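Local coordinates for triphenylmethane reductase (Citrobacter sp., PDB 2VRC), which binds NADP(+) and probably uses the reduced cofactor to reduce triphenylmethane dyes, at residues D[1-6]-D[67-72]; D[10-15]-D[173-178]; D[27-32]-D[45-50]; D[59-64]-D[95-100]. The protein carries 4 engineered substitutions. All blocks are in the same frame, centred on the assembly; numbering follows the deposited sequence. Where two conformers were deposited one is given.

How the contacts relate
All four contacts lie in the Rossmann-like part of the chain, around a parallel sheet of order 3-2-1-4-5-6-7. Contacts 1 and 3, with centres about 10 Å apart, are strand pairings of that sheet. They are linked by probable hydrogen bonds between strands 3-6 and 29-33, and contact 3 falls between the segments of contact 1 in sequence. Contact 4 packs helix 60-64 against the end of helix 80-96 and touches contacts 1 and 3. Contact 2, its centre about 24 Å from that of contact 4, spans the longest stretch of sequence. Contacts 1, 3 and 4 thus build the sheet and its flank, while contact 2 lies at the NADP(+) site.

Contact 1 (D[1-6]-D[67-72]); sequences FSIAVT and VSKLLF. Unlike the reference sequence in segment 1-6: F1 (reference Met).
The backbones of I3-T6 and K69-F72 are joined by a regular run of parallel-sheet hydrogen bonds. A4 carries two of them: its N donates to K69 O at 2.6 Å, and its O accepts from L71 N at 2.7 Å with an N-H...O angle of 173°. T6 N then donates to L71 O, while at the entry to the pairing S2 O accepts from K69 N at 2.9 Å and, weakly, from S68 N. The strand axes lie 4.6 Å apart and diverge by only 14°, which fits this even register. I3 CA adds a CA-H...O contact to K69 O at 3.2 Å.

The hydroxyl of T6 also lies close to L71 O, but it is hydrogen-bonded to Y54 OH, a residue of the NADP(+) site, and to the backbone N of I73. On one face of the sheet I3 runs beside K69 and V5 beside L71, pointing the same way; V5 CG1, anti to the backbone N (chi1 179°), meets L71 CD2 at 4.0 Å. On the opposite face A4 CB touches both V67 CG2 and L70 CD1, which lie at about a right angle to each other. The T6 side chain crosses L70 at about a right angle, CG2 3.8 Å from L70 CD1. At the outer end F1, which stands where the reference has Met, brings CD1 to 3.5 Å from S68 OG, obliquely to the ring, and meets K69 CE at the ring edge.

Helices 11-23 and 175-186 cover the I3, V5 and L71 face, helix 80-96 packs on L70 and F72, and strand 29-33 bonds to the far side of strand 3-6.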
loop_
_atom_site.group_PDB
_atom_site.type_symbol
_atom_site.label_atom_id
_atom_site.label_comp_id
_atom_site.label_asym_id
_atom_site.label_seq_id
_atom_site.Cartn_x
_atom_site.Cartn_y
_atom_site.Cartn_z
ATOM N N PHE D 1 25.035 -4.469 -11.986
ATOM C CA PHE D 1 24.589 -5.560 -11.061
ATOM C C PHE D 1 23.887 -4.950 -9.841
ATOM O O PHE D 1 24.031 -3.735 -9.614
ATOM C CB PHE D 1 25.765 -6.448 -10.633
ATOM C CG PHE D 1 25.359 -7.584 -9.726
ATOM C CD1 PHE D 1 24.715 -8.712 -10.244
ATOM C CD2 PHE D 1 25.601 -7.515 -8.349
ATOM C CE1 PHE D 1 24.333 -9.747 -9.409
ATOM C CE2 PHE D 1 25.228 -8.554 -7.508
ATOM C CZ PHE D 1 24.591 -9.671 -8.034
ATOM N N SER D 2 23.178 -5.783 -9.059
ATOM C CA SER D 2 22.174 -5.314 -8.094
ATOM C C SER D 2 21.505 -6.413 -7.247
ATOM O O SER D 2 20.865 -7.299 -7.797
ATOM C CB SER D 2 21.064 -4.633 -8.882
ATOM O OG SER D 2 20.773 -3.369 -8.329
ATOM N N ILE D 3 21.612 -6.344 -5.928
ATOM C CA ILE D 3 20.874 -7.262 -5.060
ATOM C C ILE D 3 19.951 -6.510 -4.120
ATOM O O ILE D 3 20.392 -5.617 -3.384
ATOM C CB ILE D 3 21.803 -8.072 -4.180
ATOM C CG1 ILE D 3 22.679 -8.997 -5.025
ATOM C CG2 ILE D 3 21.001 -8.827 -3.111
ATOM C CD1 ILE D 3 23.946 -9.429 -4.315
ATOM N N ALA D 4 18.679 -6.884 -4.114
ATOM C CA ALA D 4 17.669 -6.153 -3.357
ATOM C C ALA D 4 17.147 -6.971 -2.194
ATOM O O ALA D 4 16.998 -8.187 -2.302
ATOM C CB ALA D 4 16.531 -5.738 -4.271
ATOM N N VAL D 5 16.870 -6.308 -1.083
ATOM C CA VAL D 5 16.389 -6.985 0.114
ATOM C C VAL D 5 15.122 -6.294 0.634
ATOM O O VAL D 5 15.180 -5.139 1.079
ATOM C CB VAL D 5 17.498 -7.000 1.232
ATOM C CG1 VAL D 5 16.995 -7.689 2.489
ATOM C CG2 VAL D 5 18.771 -7.676 0.733
ATOM N N THR D 6 13.981 -6.977 0.577
ATOM C CA THR D 6 12.760 -6.436 1.177
ATOM C C THR D 6 12.822 -6.674 2.703
ATOM O O THR D 6 13.696 -7.389 3.160
ATOM C CB THR D 6 11.512 -7.107 0.581
ATOM O OG1 THR D 6 11.494 -8.484 0.967
ATOM C CG2 THR D 6 11.500 -7.024 -0.947
ATOM N N VAL D 67 16.773 -4.477 -10.682
ATOM C CA VAL D 67 17.466 -5.384 -9.757
ATOM C C VAL D 67 17.717 -6.729 -10.398
ATOM O O VAL D 67 16.870 -7.231 -11.151
ATOM C CB VAL D 67 16.819 -5.523 -8.316
ATOM C CG1 VAL D 67 15.887 -4.346 -7.985
ATOM C CG2 VAL D 67 16.163 -6.857 -8.108
ATOM N N SER D 68 18.900 -7.283 -10.105
ATOM C CA SER D 68 19.290 -8.596 -10.596
ATOM C C SER D 68 18.739 -9.624 -9.663
ATOM O O SER D 68 18.083 -10.548 -10.116
ATOM C CB SER D 68 20.812 -8.792 -10.665
ATOM O OG SER D 68 21.484 -7.629 -11.091
ATOM N N LYS D 69 19.034 -9.485 -8.371
ATOM C CA LYS D 69 18.664 -10.519 -7.396
ATOM C C LYS D 69 17.817 -9.970 -6.269
ATOM O O LYS D 69 18.193 -9.013 -5.604
ATOM C CB LYS D 69 19.892 -11.234 -6.830
ATOM C CG LYS D 69 20.784 -11.844 -7.889
ATOM C CD LYS D 69 21.793 -12.807 -7.288
ATOM C CE LYS D 69 22.591 -13.477 -8.404
ATOM N NZ LYS D 69 23.590 -14.430 -7.862
ATOM N N LEU D 70 16.671 -10.601 -6.060
ATOM C CA LEU D 70 15.745 -10.176 -5.056
ATOM C C LEU D 70 15.666 -11.148 -3.891
ATOM O O LEU D 70 15.377 -12.319 -4.078
ATOM C CB LEU D 70 14.357 -9.996 -5.681
ATOM C CG LEU D 70 13.233 -9.647 -4.697
ATOM C CD1 LEU D 70 13.580 -8.384 -3.861
ATOM C CD2 LEU D 70 11.920 -9.482 -5.442
ATOM N N LEU D 71 15.927 -10.662 -2.683
ATOM C CA LEU D 71 15.554 -11.409 -1.499
ATOM C C LEU D 71 14.168 -10.958 -1.060
ATOM O O LEU D 71 13.978 -9.846 -0.582
ATOM C CB LEU D 71 16.576 -11.276 -0.362
ATOM C CG LEU D 71 16.157 -11.935 0.966
ATOM C CD1 LEU D 71 15.891 -13.462 0.798
ATOM C CD2 LEU D 71 17.191 -11.685 2.069
ATOM N N PHE D 72 13.206 -11.850 -1.238
ATOM C CA PHE D 72 11.796 -11.625 -0.957
ATOM C C PHE D 72 11.502 -12.273 0.401
ATOM O O PHE D 72 11.430 -13.481 0.512
ATOM C CB PHE D 72 10.996 -12.256 -2.115
ATOM C CG PHE D 72 9.505 -12.374 -1.904
ATOM C CD1 PHE D 72 8.833 -11.670 -0.925
ATOM C CD2 PHE D 72 8.765 -13.158 -2.773
ATOM C CE1 PHE D 72 7.448 -11.793 -0.784
ATOM C CE2 PHE D 72 7.387 -13.305 -2.634
ATOM C CZ PHE D 72 6.721 -12.612 -1.641
#

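Contact 2 (D[10-15]-D[173-178]); sequences GQLGGL and VTRNEL
Q11 and R175, both seen to bind NADP(+) in this protein, meet where two helix starts converge on the cofactor site. G10 is the N-cap of helix 11-23 and, with G13, belongs to the glycine-rich TGATGQLG sequence characteristic of Rossmann-type dinucleotide binding. T174 is the N-cap of helix 175-186 and forms a capping box with E177: E177 N donates to T174 OG1 at 2.9 Å, and T174 N donates to E177 OE1. The site also borders a subunit interface, since Q11 N is hydrogen-bonded to an acidic side chain of a neighbouring subunit.

R175 carries the contact. Its chain leaves the helix with CG anti to the backbone N and runs straight to CD, then bends at chi3 (-68°), which brings a face of the guanidinium against Q11 CG. That carbon lies 3.1 Å above the guanidinium plane, displaced toward the rim; the nearest R175 atom to Q11 CG is NE, 3.3 Å away. The methylene carbons of R175 continue the packing, with L15 CD1 reaching R175 CD at 3.8 Å as the two side chains cross at about a right angle. Deeper in, L12 CD1 comes to L178 CB at 4.2 Å, and both leucines also touch Y143 of the cofactor site.

Everything that passes between the two segments is van der Waals packing. Because Q11 CG comes over the face of the guanidinium, it leaves the in-plane N-H directions of R175 for partners elsewhere, consistent with its role toward NADP(+).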
loop_
_atom_site.group_PDB
_atom_site.type_symbol
_atom_site.label_atom_id
_atom_site.label_comp_id
_atom_site.label_asym_id
_atom_site.label_seq_id
_atom_site.Cartn_x
_atom_site.Cartn_y
_atom_site.Cartn_z
ATOM N N GLY D 10 13.623 -4.923 8.968
ATOM C CA GLY D 10 13.235 -6.022 9.810
ATOM C C GLY D 10 14.487 -6.709 10.328
ATOM O O GLY D 10 15.599 -6.495 9.834
ATOM N N GLN D 11 14.289 -7.570 11.312
ATOM C CA GLN D 11 15.368 -8.255 11.987
ATOM C C GLN D 11 16.145 -9.197 11.039
ATOM O O GLN D 11 17.370 -9.100 10.954
ATOM C CB GLN D 11 14.798 -8.952 13.229
ATOM C CG GLN D 11 15.727 -9.046 14.415
ATOM C CD GLN D 11 16.092 -7.721 15.064
ATOM O OE1 GLN D 11 15.340 -6.734 15.029
ATOM N NE2 GLN D 11 17.275 -7.698 15.669
ATOM N N LEU D 12 15.463 -10.063 10.288
ATOM C CA LEU D 12 16.188 -10.912 9.313
ATOM C C LEU D 12 16.810 -10.073 8.195
ATOM O O LEU D 12 18.019 -10.188 7.906
ATOM C CB LEU D 12 15.277 -11.990 8.736
ATOM C CG LEU D 12 15.824 -13.006 7.716
ATOM C CD1 LEU D 12 16.939 -13.894 8.304
ATOM C CD2 LEU D 12 14.698 -13.864 7.134
ATOM N N GLY D 13 15.995 -9.204 7.591
ATOM C CA GLY D 13 16.454 -8.317 6.523
ATOM C C GLY D 13 17.721 -7.541 6.835
ATOM O O GLY D 13 18.677 -7.551 6.045
ATOM N N GLY D 14 17.726 -6.852 7.977
ATOM C CA GLY D 14 18.887 -6.062 8.403
ATOM C C GLY D 14 20.172 -6.871 8.436
ATOM O O GLY D 14 21.207 -6.442 7.929
ATOM N N LEU D 15 20.086 -8.064 9.013
ATOM C CA LEU D 15 21.222 -8.972 9.112
ATOM C C LEU D 15 21.713 -9.433 7.729
ATOM O O LEU D 15 22.917 -9.624 7.532
ATOM C CB LEU D 15 20.882 -10.160 10.039
ATOM C CG LEU D 15 20.626 -9.810 11.523
ATOM C CD1 LEU D 15 20.092 -10.967 12.338
ATOM C CD2 LEU D 15 21.876 -9.275 12.199
ATOM N N VAL D 173 17.088 -22.454 14.363
ATOM C CA VAL D 173 18.444 -21.933 14.200
ATOM C C VAL D 173 18.436 -20.434 14.466
ATOM O O VAL D 173 17.373 -19.827 14.453
ATOM C CB VAL D 173 19.093 -22.296 12.824
ATOM C CG1 VAL D 173 18.786 -23.744 12.437
ATOM C CG2 VAL D 173 18.609 -21.417 11.754
ATOM N N THR D 174 19.601 -19.843 14.725
ATOM C CA THR D 174 19.646 -18.397 14.980
ATOM C C THR D 174 19.276 -17.613 13.733
ATOM O O THR D 174 19.558 -18.040 12.599
ATOM C CB THR D 174 21.029 -17.908 15.454
ATOM O OG1 THR D 174 21.955 -18.025 14.368
ATOM C CG2 THR D 174 21.516 -18.705 16.674
ATOM N N ARG D 175 18.648 -16.465 13.957
ATOM C CA ARG D 175 18.302 -15.523 12.899
ATOM C C ARG D 175 19.549 -15.167 12.102
ATOM O O ARG D 175 19.527 -15.106 10.867
ATOM C CB ARG D 175 17.693 -14.268 13.516
ATOM C CG ARG D 175 17.022 -13.327 12.516
ATOM C CD ARG D 175 16.505 -12.050 13.174
ATOM N NE ARG D 175 15.380 -12.294 14.083
ATOM C CZ ARG D 175 15.471 -12.266 15.412
ATOM N NH1 ARG D 175 16.641 -11.984 15.976
ATOM N NH2 ARG D 175 14.394 -12.497 16.170
ATOM N N ASN D 176 20.648 -14.974 12.820
ATOM C CA ASN D 176 21.919 -14.685 12.196
ATOM C C ASN D 176 22.445 -15.775 11.247
ATOM O O ASN D 176 23.018 -15.466 10.197
ATOM C CB ASN D 176 22.962 -14.333 13.254
ATOM C CG ASN D 176 24.279 -13.946 12.638
ATOM O OD1 ASN D 176 25.213 -14.743 12.594
ATOM N ND2 ASN D 176 24.351 -12.736 12.117
ATOM N N GLU D 177 22.254 -17.044 11.607
ATOM C CA GLU D 177 22.688 -18.140 10.735
ATOM C C GLU D 177 21.839 -18.208 9.481
ATOM O O GLU D 177 22.351 -18.431 8.381
ATOM C CB GLU D 177 22.657 -19.460 11.479
ATOM C CG GLU D 177 23.850 -19.629 12.391
ATOM C CD GLU D 177 23.640 -20.690 13.446
ATOM O OE1 GLU D 177 22.470 -21.060 13.708
ATOM O OE2 GLU D 177 24.656 -21.140 14.017
ATOM N N LEU D 178 20.544 -17.979 9.657
ATOM C CA LEU D 178 19.618 -17.918 8.529
ATOM C C LEU D 178 19.928 -16.758 7.578
ATOM O O LEU D 178 19.876 -16.926 6.357
ATOM C CB LEU D 178 18.180 -17.844 9.039
ATOM C CG LEU D 178 17.700 -19.144 9.698
ATOM C CD1 LEU D 178 16.320 -19.029 10.342
ATOM C CD2 LEU D 178 17.729 -20.274 8.698
#

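Contact 3 (D[27-32]-D[45-50]); sequences SQIIAI and QGVEVR
I30 is held under a charged pair from the adjoining strand, E48 and R50. E48 stays fully extended (chi1 -179°), lying beside I30 and pointing the same way, with OE2 3.5 Å from I30 CG1. R50 instead bends at chi2 and chi3, and this folds its guanidinium back over I30: CD1 lies 3.4 Å above one face of the group, offset toward the rim. The same bend brings R50 NH1 to E48 OE1, a salt bridge of 2.7 Å in which the oxygen lies near the guanidinium plane but the nitrogen stands above the carboxylate plane.

On the face of A31 and V49, A31 CB is met by V47 CG1 at 3.8 Å; the same methyl touches I29 CG2. The backbones are paired by A31 N to E48 O and R50 N to A31 O, each at 2.7 Å and nearly straight, whereas E48 N to I29 O is weak. The two strands belong to the beta-alpha-beta unit 29-33, 40-44, 48-51, and G46 ends its helix in a Schellman motif.

R50 NH2 also donates to A65 O, and NE weakly to A63 O. These bonds fix the guanidinium over I30, and E48 probably compensates its charge.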
loop_
_atom_site.group_PDB
_atom_site.type_symbol
_atom_site.label_atom_id
_atom_site.label_comp_id
_atom_site.label_asym_id
_atom_site.label_seq_id
_atom_site.Cartn_x
_atom_site.Cartn_y
_atom_site.Cartn_z
ATOM N N SER D 27 27.087 -0.081 -2.641
ATOM C CA SER D 27 26.481 0.447 -3.860
ATOM C C SER D 27 25.761 -0.633 -4.679
ATOM O O SER D 27 24.957 -0.309 -5.554
ATOM C CB SER D 27 27.510 1.193 -4.732
ATOM O OG SER D 27 28.418 0.302 -5.368
ATOM N N GLN D 28 26.050 -1.905 -4.399
ATOM C CA GLN D 28 25.353 -3.016 -5.069
ATOM C C GLN D 28 24.111 -3.559 -4.311
ATOM O O GLN D 28 23.376 -4.391 -4.848
ATOM C CB GLN D 28 26.331 -4.151 -5.415
ATOM C CG GLN D 28 27.364 -3.802 -6.512
ATOM C CD GLN D 28 28.156 -5.031 -7.036
ATOM O OE1 GLN D 28 28.508 -5.078 -8.214
ATOM N NE2 GLN D 28 28.436 -6.013 -6.161
ATOM N N ILE D 29 23.889 -3.095 -3.081
ATOM C CA ILE D 29 22.746 -3.516 -2.281
ATOM C C ILE D 29 21.653 -2.450 -2.290
ATOM O O ILE D 29 21.925 -1.250 -2.138
ATOM C CB ILE D 29 23.138 -3.773 -0.828
ATOM C CG1 ILE D 29 24.339 -4.694 -0.762
ATOM C CG2 ILE D 29 21.976 -4.369 -0.061
ATOM C CD1 ILE D 29 25.165 -4.534 0.500
ATOM N N ILE D 30 20.414 -2.895 -2.460
ATOM C CA ILE D 30 19.259 -2.004 -2.430
ATOM C C ILE D 30 18.354 -2.442 -1.290
ATOM O O ILE D 30 18.023 -3.627 -1.184
ATOM C CB ILE D 30 18.503 -2.071 -3.750
ATOM C CG1 ILE D 30 19.358 -1.434 -4.854
ATOM C CG2 ILE D 30 17.116 -1.439 -3.611
ATOM C CD1 ILE D 30 18.807 -1.593 -6.266
ATOM N N ALA D 31 17.973 -1.503 -0.431
ATOM C CA ALA D 31 17.106 -1.826 0.702
ATOM C C ALA D 31 15.699 -1.342 0.404
ATOM O O ALA D 31 15.481 -0.159 0.140
ATOM C CB ALA D 31 17.633 -1.225 2.009
ATOM N N ILE D 32 14.758 -2.272 0.422
ATOM C CA ILE D 32 13.372 -1.982 0.113
ATOM C C ILE D 32 12.524 -1.968 1.385
ATOM O O ILE D 32 12.409 -2.964 2.104
ATOM C CB ILE D 32 12.813 -2.976 -0.904
ATOM C CG1 ILE D 32 13.606 -2.871 -2.210
ATOM C CG2 ILE D 32 11.313 -2.748 -1.092
ATOM C CD1 ILE D 32 13.407 -4.029 -3.191
ATOM N N GLN D 45 25.485 4.175 5.055
ATOM C CA GLN D 45 26.540 3.234 4.695
ATOM C C GLN D 45 26.699 3.097 3.181
ATOM O O GLN D 45 27.574 2.363 2.711
ATOM C CB GLN D 45 26.278 1.875 5.331
ATOM C CG GLN D 45 25.879 1.976 6.767
ATOM C CD GLN D 45 25.825 0.627 7.452
ATOM O OE1 GLN D 45 26.858 0.092 7.871
ATOM N NE2 GLN D 45 24.615 0.070 7.589
ATOM N N GLY D 46 25.851 3.798 2.428
ATOM C CA GLY D 46 25.909 3.772 0.965
ATOM C C GLY D 46 24.926 2.818 0.306
ATOM O O GLY D 46 24.882 2.709 -0.922
ATOM N N VAL D 47 24.140 2.114 1.118
ATOM C CA VAL D 47 23.114 1.223 0.588
ATOM C C VAL D 47 21.977 2.088 0.077
ATOM O O VAL D 47 21.476 2.935 0.811
ATOM C CB VAL D 47 22.590 0.266 1.674
ATOM C CG1 VAL D 47 21.314 -0.431 1.216
ATOM C CG2 VAL D 47 23.661 -0.760 2.049
ATOM N N GLU D 48 21.586 1.895 -1.180
ATOM C CA GLU D 48 20.443 2.609 -1.744
ATOM C C GLU D 48 19.154 2.172 -1.055
ATOM O O GLU D 48 18.944 0.975 -0.859
ATOM C CB GLU D 48 20.338 2.337 -3.236
ATOM C CG GLU D 48 19.185 3.056 -3.887
ATOM C CD GLU D 48 19.016 2.696 -5.338
ATOM O OE1 GLU D 48 18.063 3.233 -5.953
ATOM O OE2 GLU D 48 19.825 1.887 -5.858
ATOM N N VAL D 49 18.309 3.124 -0.677
ATOM C CA VAL D 49 17.047 2.823 0.004
ATOM C C VAL D 49 15.872 3.192 -0.888
ATOM O O VAL D 49 15.806 4.295 -1.403
ATOM C CB VAL D 49 16.921 3.573 1.345
ATOM C CG1 VAL D 49 15.571 3.304 1.982
ATOM C CG2 VAL D 49 18.047 3.166 2.306
ATOM N N ARG D 50 14.960 2.242 -1.071
ATOM C CA ARG D 50 13.768 2.425 -1.888
ATOM C C ARG D 50 12.492 2.126 -1.112
ATOM O O ARG D 50 12.461 1.228 -0.263
ATOM C CB ARG D 50 13.843 1.508 -3.086
ATOM C CG ARG D 50 14.273 2.203 -4.325
ATOM C CD ARG D 50 15.447 1.524 -4.939
ATOM N NE ARG D 50 15.065 0.693 -6.060
ATOM C CZ ARG D 50 15.802 0.529 -7.161
ATOM N NH1 ARG D 50 16.959 1.154 -7.298
ATOM N NH2 ARG D 50 15.371 -0.267 -8.136
#

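Contact 4 (D[59-64]-D[95-100]); sequences SLQKAF and RDAGVK
The amide of Q61 and the carboxylate of D96 have planes 26° apart but are not stacked: D96 CG lies near the amide plane, and Q61 OE1 touches D96 CB at 3.6 Å. In the Rossmann-like fold this contact sets the short, weakly bonded helix 60-64 against the end of helix 80-96, where G98 completes a Schellman motif. A water joins the two groups, donating to Q61 OE1 at 2.7 Å and to D96 OD2 at 2.9 Å. Q61 was deposited in two conformers, so this bridge is less certain. The edge of the R95 guanidinium grips D96 OD1 side-on: NE donates at 2.8 Å and NH2 at 3.1 Å, both with the oxygen within 4° of the guanidinium plane. R95 NH2 also makes a salt bridge to an acidic side chain of a neighbouring subunit, and D96 OD2 one to K92, so the carboxylate is fixed from several directions.

The turn lets A97 and V99 face the short helix. The ring of F64 leads away from both, with CG anti to the carbonyl carbon (chi1 -63°), and packs on I32, L70, V90 and A93 between sheet and helix. What F64 gives to A97 is its CB, 3.7 Å from A97 CB.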
loop_
_atom_site.group_PDB
_atom_site.type_symbol
_atom_site.label_atom_id
_atom_site.label_comp_id
_atom_site.label_asym_id
_atom_site.label_seq_id
_atom_site.Cartn_x
_atom_site.Cartn_y
_atom_site.Cartn_z
ATOM N N SER D 59 3.415 0.535 -5.782
ATOM C CA SER D 59 4.700 0.962 -5.232
ATOM C C SER D 59 5.826 0.064 -5.664
ATOM O O SER D 59 6.987 0.455 -5.601
ATOM C CB SER D 59 4.655 0.995 -3.694
ATOM O OG SER D 59 4.843 -0.293 -3.084
ATOM N N LEU D 60 5.493 -1.149 -6.085
ATOM C CA LEU D 60 6.510 -2.178 -6.256
ATOM C C LEU D 60 7.369 -2.082 -7.526
ATOM O O LEU D 60 8.574 -2.365 -7.482
ATOM C CB LEU D 60 5.881 -3.560 -6.116
ATOM C CG LEU D 60 5.170 -3.755 -4.779
ATOM C CD1 LEU D 60 4.319 -5.011 -4.804
ATOM C CD2 LEU D 60 6.164 -3.774 -3.600
ATOM N N GLN D 61 6.762 -1.689 -8.643
ATOM C CA GLN D 61 7.492 -1.551 -9.906
ATOM C C GLN D 61 8.807 -0.775 -9.726
ATOM O O GLN D 61 9.877 -1.247 -10.130
ATOM C CB GLN D 61 6.617 -0.873 -10.969
ATOM C CG GLN D 61 7.152 -0.963 -12.404
ATOM C CD GLN D 61 7.070 -2.367 -12.994
ATOM O OE1 GLN D 61 6.166 -3.143 -12.668
ATOM N NE2 GLN D 61 8.016 -2.695 -13.873
ATOM N N LYS D 62 8.730 0.400 -9.106
ATOM C CA LYS D 62 9.913 1.219 -8.910
ATOM C C LYS D 62 10.837 0.622 -7.843
ATOM O O LYS D 62 12.034 0.840 -7.876
ATOM C CB LYS D 62 9.540 2.677 -8.613
ATOM C CG LYS D 62 9.918 3.169 -7.231
ATOM C CD LYS D 62 8.752 3.126 -6.307
ATOM C CE LYS D 62 9.119 3.599 -4.952
ATOM N NZ LYS D 62 7.955 3.225 -4.113
ATOM N N ALA D 63 10.286 -0.151 -6.914
ATOM C CA ALA D 63 11.118 -0.797 -5.910
ATOM C C ALA D 63 12.000 -1.899 -6.515
ATOM O O ALA D 63 13.147 -2.061 -6.112
ATOM C CB ALA D 63 10.279 -1.333 -4.814
ATOM N N PHE D 64 11.476 -2.643 -7.486
ATOM C CA PHE D 64 12.197 -3.779 -8.053
ATOM C C PHE D 64 12.970 -3.475 -9.334
ATOM O O PHE D 64 13.692 -4.339 -9.823
ATOM C CB PHE D 64 11.242 -4.933 -8.328
ATOM C CG PHE D 64 10.592 -5.480 -7.110
ATOM C CD1 PHE D 64 11.212 -5.411 -5.885
ATOM C CD2 PHE D 64 9.354 -6.089 -7.194
ATOM C CE1 PHE D 64 10.615 -5.915 -4.746
ATOM C CE2 PHE D 64 8.753 -6.600 -6.067
ATOM C CZ PHE D 64 9.394 -6.498 -4.828
ATOM N N ARG D 95 8.203 -10.039 -11.497
ATOM C CA ARG D 95 8.169 -10.551 -12.866
ATOM C C ARG D 95 8.248 -9.404 -13.873
ATOM O O ARG D 95 9.092 -9.435 -14.777
ATOM C CB ARG D 95 6.903 -11.374 -13.098
ATOM C CG ARG D 95 6.860 -12.206 -14.385
ATOM C CD ARG D 95 6.461 -11.403 -15.627
ATOM N NE ARG D 95 5.186 -10.678 -15.542
ATOM C CZ ARG D 95 3.980 -11.214 -15.766
ATOM N NH1 ARG D 95 3.838 -12.512 -16.050
ATOM N NH2 ARG D 95 2.897 -10.453 -15.676
ATOM N N ASP D 96 7.371 -8.408 -13.691
ATOM C CA ASP D 96 7.263 -7.238 -14.569
ATOM C C ASP D 96 8.544 -6.369 -14.600
ATOM O O ASP D 96 8.896 -5.804 -15.638
ATOM C CB ASP D 96 6.068 -6.374 -14.144
ATOM C CG ASP D 96 4.729 -7.081 -14.317
ATOM O OD1 ASP D 96 4.657 -7.989 -15.184
ATOM O OD2 ASP D 96 3.748 -6.722 -13.592
ATOM N N ALA D 97 9.220 -6.234 -13.463
ATOM C CA ALA D 97 10.484 -5.516 -13.422
ATOM C C ALA D 97 11.612 -6.305 -14.112
ATOM O O ALA D 97 12.686 -5.763 -14.336
ATOM C CB ALA D 97 10.856 -5.202 -11.988
ATOM N N GLY D 98 11.371 -7.581 -14.434
ATOM C CA GLY D 98 12.379 -8.414 -15.095
ATOM C C GLY D 98 13.543 -8.806 -14.193
ATOM O O GLY D 98 14.700 -8.868 -14.633
ATOM N N VAL D 99 13.239 -9.065 -12.924
ATOM C CA VAL D 99 14.182 -9.621 -11.967
ATOM C C VAL D 99 14.718 -10.977 -12.441
ATOM O O VAL D 99 13.980 -11.760 -13.048
ATOM C CB VAL D 99 13.507 -9.734 -10.579
ATOM C CG1 VAL D 99 14.248 -10.706 -9.655
ATOM C CG2 VAL D 99 13.384 -8.341 -9.948
ATOM N N LYS D 100 15.993 -11.250 -12.173
ATOM C CA LYS D 100 16.688 -12.426 -12.746
ATOM C C LYS D 100 16.816 -13.592 -11.752
ATOM O O LYS D 100 17.042 -14.734 -12.145
ATOM C CB LYS D 100 18.086 -12.044 -13.229
ATOM C CG LYS D 100 18.197 -10.681 -13.881
ATOM C CD LYS D 100 18.370 -10.794 -15.410
ATOM C CE LYS D 100 17.044 -10.581 -16.173
ATOM N NZ LYS D 100 16.656 -9.117 -16.223
HETATM O O HOH W 1 3.945 -4.452 -11.737
#